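Local coordinates for tubulin-like protein CetZ (Methanosaeta thermophila, PDB 3ZID) that binds GTP, has GTPase activity and is probably involved in controlling archaeal cell shape, as a tubulin/FtsZ-like cytoskeletal protein, at residues A[171-176]-A[259-264]. Residues are numbered along the deposited sequence; the frame is centred on the assembly and turned at random.
With GDP (guanosine-5'-diphosphate), chain C.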
# COMPACT_ATOMS: atom_id res chain seq x y z
N MET A 171 2.37 2.03 7.73
CA MET A 171 2.20 1.39 6.46
C MET A 171 0.79 1.66 6.01
O MET A 171 -0.16 1.55 6.80
CB MET A 171 2.47 -0.11 6.62
CG MET A 171 1.82 -1.00 5.62
SD MET A 171 2.65 -2.60 5.54
CE MET A 171 2.97 -2.95 7.26
N ILE A 172 0.64 2.10 4.77
CA ILE A 172 -0.72 2.25 4.26
C ILE A 172 -1.18 1.01 3.51
O ILE A 172 -0.61 0.65 2.48
CB ILE A 172 -0.86 3.45 3.37
CG1 ILE A 172 -0.85 4.72 4.24
CG2 ILE A 172 -2.19 3.39 2.61
CD1 ILE A 172 -0.25 5.92 3.59
N LEU A 173 -2.23 0.39 4.01
CA LEU A 173 -2.75 -0.84 3.42
C LEU A 173 -3.72 -0.55 2.30
O LEU A 173 -4.64 0.22 2.47
CB LEU A 173 -3.44 -1.68 4.50
CG LEU A 173 -2.59 -2.14 5.68
CD1 LEU A 173 -3.46 -2.86 6.69
CD2 LEU A 173 -1.44 -3.05 5.19
N VAL A 174 -3.52 -1.20 1.16
CA VAL A 174 -4.44 -1.11 0.03
C VAL A 174 -4.94 -2.53 -0.25
O VAL A 174 -4.16 -3.42 -0.61
CB VAL A 174 -3.73 -0.54 -1.23
CG1 VAL A 174 -4.72 -0.34 -2.39
CG2 VAL A 174 -3.00 0.77 -0.89
N ASP A 175 -6.23 -2.76 -0.06
CA ASP A 175 -6.79 -4.10 -0.21
C ASP A 175 -7.43 -4.30 -1.58
O ASP A 175 -8.54 -3.87 -1.81
CB ASP A 175 -7.81 -4.37 0.89
CG ASP A 175 -8.32 -5.82 0.88
OD1 ASP A 175 -7.82 -6.65 0.08
OD2 ASP A 175 -9.20 -6.14 1.71
N ASN A 176 -6.72 -4.97 -2.48
CA ASN A 176 -7.25 -5.20 -3.83
C ASN A 176 -8.61 -5.88 -3.80
O ASN A 176 -9.48 -5.59 -4.61
CB ASN A 176 -6.28 -6.04 -4.68
CG ASN A 176 -5.26 -5.21 -5.44
OD1 ASN A 176 -5.25 -3.97 -5.38
ND2 ASN A 176 -4.37 -5.90 -6.17
N LEU A 259 -12.61 3.75 2.58
CA LEU A 259 -11.24 3.36 2.92
C LEU A 259 -10.56 2.50 1.83
O LEU A 259 -11.24 1.86 1.04
CB LEU A 259 -11.23 2.59 4.24
CG LEU A 259 -11.82 3.36 5.43
CD1 LEU A 259 -11.90 2.44 6.64
CD2 LEU A 259 -11.04 4.61 5.75
N LEU A 260 -9.23 2.48 1.79
CA LEU A 260 -8.50 1.63 0.84
C LEU A 260 -8.39 0.19 1.36
O LEU A 260 -8.12 -0.77 0.61
CB LEU A 260 -7.12 2.21 0.56
CG LEU A 260 -7.06 3.55 -0.18
CD1 LEU A 260 -5.64 4.01 -0.24
CD2 LEU A 260 -7.63 3.41 -1.59
N TYR A 261 -8.65 0.04 2.66
CA TYR A 261 -8.62 -1.21 3.36
C TYR A 261 -9.83 -1.16 4.29
O TYR A 261 -10.00 -0.18 4.99
CB TYR A 261 -7.30 -1.34 4.15
CG TYR A 261 -7.26 -2.54 5.09
CD1 TYR A 261 -7.72 -2.43 6.40
CD2 TYR A 261 -6.76 -3.77 4.67
CE1 TYR A 261 -7.68 -3.53 7.26
CE2 TYR A 261 -6.72 -4.86 5.52
CZ TYR A 261 -7.18 -4.73 6.81
OH TYR A 261 -7.14 -5.82 7.65
N PRO A 262 -10.66 -2.22 4.31
CA PRO A 262 -11.95 -2.20 5.02
C PRO A 262 -11.85 -2.28 6.55
O PRO A 262 -12.41 -3.21 7.14
CB PRO A 262 -12.66 -3.45 4.50
CG PRO A 262 -11.57 -4.38 4.13
CD PRO A 262 -10.44 -3.50 3.61
N ALA A 263 -11.18 -1.33 7.18
CA ALA A 263 -11.19 -1.24 8.64
C ALA A 263 -12.57 -0.81 9.13
O ALA A 263 -13.29 -0.06 8.46
CB ALA A 263 -10.13 -0.28 9.13
N ASN A 264 -12.98 -1.34 10.28
CA ASN A 264 -14.27 -0.98 10.86
C ASN A 264 -14.07 -0.00 12.00
O ASN A 264 -13.78 -0.41 13.13
CB ASN A 264 -15.02 -2.23 11.35
CG ASN A 264 -16.47 -1.94 11.75
OD1 ASN A 264 -16.82 -0.82 12.15
ND2 ASN A 264 -17.31 -2.96 11.65
PB GDP C . 6.16 -7.86 -9.12
O1B GDP C . 6.46 -7.05 -7.87
O2B GDP C . 6.36 -7.00 -10.35
O3B GDP C . 7.09 -9.06 -9.14
O3A GDP C . 4.66 -8.44 -9.04
PA GDP C . 3.36 -7.50 -9.02
O1A GDP C . 2.62 -7.60 -10.31
O2A GDP C . 3.65 -6.06 -8.64
O5' GDP C . 2.57 -8.18 -7.82
C5' GDP C . 1.38 -8.90 -8.10
C4' GDP C . 0.32 -8.44 -7.11
O4' GDP C . 0.04 -7.06 -7.38
C3' GDP C . -0.95 -9.21 -7.36
O3' GDP C . -1.66 -9.22 -6.13
C2' GDP C . -1.65 -8.35 -8.37
O2' GDP C . -3.06 -8.54 -8.27
C1' GDP C . -1.28 -6.95 -7.92
N9 GDP C . -1.18 -5.95 -8.98
C8 GDP C . -0.45 -6.03 -10.11
N7 GDP C . -0.56 -4.88 -10.82
C5 GDP C . -1.36 -4.06 -10.12
C6 GDP C . -1.88 -2.69 -10.28
O6 GDP C . -1.60 -2.03 -11.29
N1 GDP C . -2.67 -2.21 -9.32
C2 GDP C . -3.00 -2.91 -8.23
N2 GDP C . -3.81 -2.33 -7.32
N3 GDP C . -2.57 -4.17 -8.00
C4 GDP C . -1.76 -4.77 -8.90
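Strand 172-175 is an edge strand of the parallel sheet in the tubulin/FtsZ GTPase fold. Its last residues, Leu173 to Asp175, meet the loop 259-264, which lies between helix 246-252 and strand 270-279 of the second, mixed sheet. One backbone hydrogen bond crosses the contact. Asp175 N donates to Leu260 O at 2.8 Å, with an almost straight N-H...O angle of 172°. Next to this bond, Leu173 and Tyr261 lie side by side and point the same way. Leu173 CD1 sits over the centre of the Tyr261 ring, 3.9 Å from the ring centroid, in a CH-pi contact. Pro262 CD covers the opposite face nearer the rim, so the ring is clamped between leucine and proline. The chi1 of Tyr261 (171°) puts CG anti to the backbone N and lays the ring along Leu173. Pro262, at the centre of an inverse gamma turn, also touches the carboxylate: its CD is 3.5 Å from Asp175 OD2. The other oxygen, Asp175 OD1, accepts from Gln177 N and caps the helix that follows. Leu260 turns toward the strand, its CD1 4.2 Å from Val174 CG2, and also packs on Thr233 and Leu234 of strand 232-238.

The strand then leads directly into the nucleotide pocket. Asn176 holds the guanine base with two hydrogen bonds: GDP N2 donates to Asn176 OD1 at 2.9 Å, and Asn176 ND2 donates to GDP N3 at 3.1 Å. An alanine here would lack the amide, and guanine N2 and N3 would probably lose these two partners, weakening the hold on the base. The backbone bond and the packing of Leu173 against Tyr261 join the strand end to the loop, and so probably help to place the backbone from which Asn176 reaches the base.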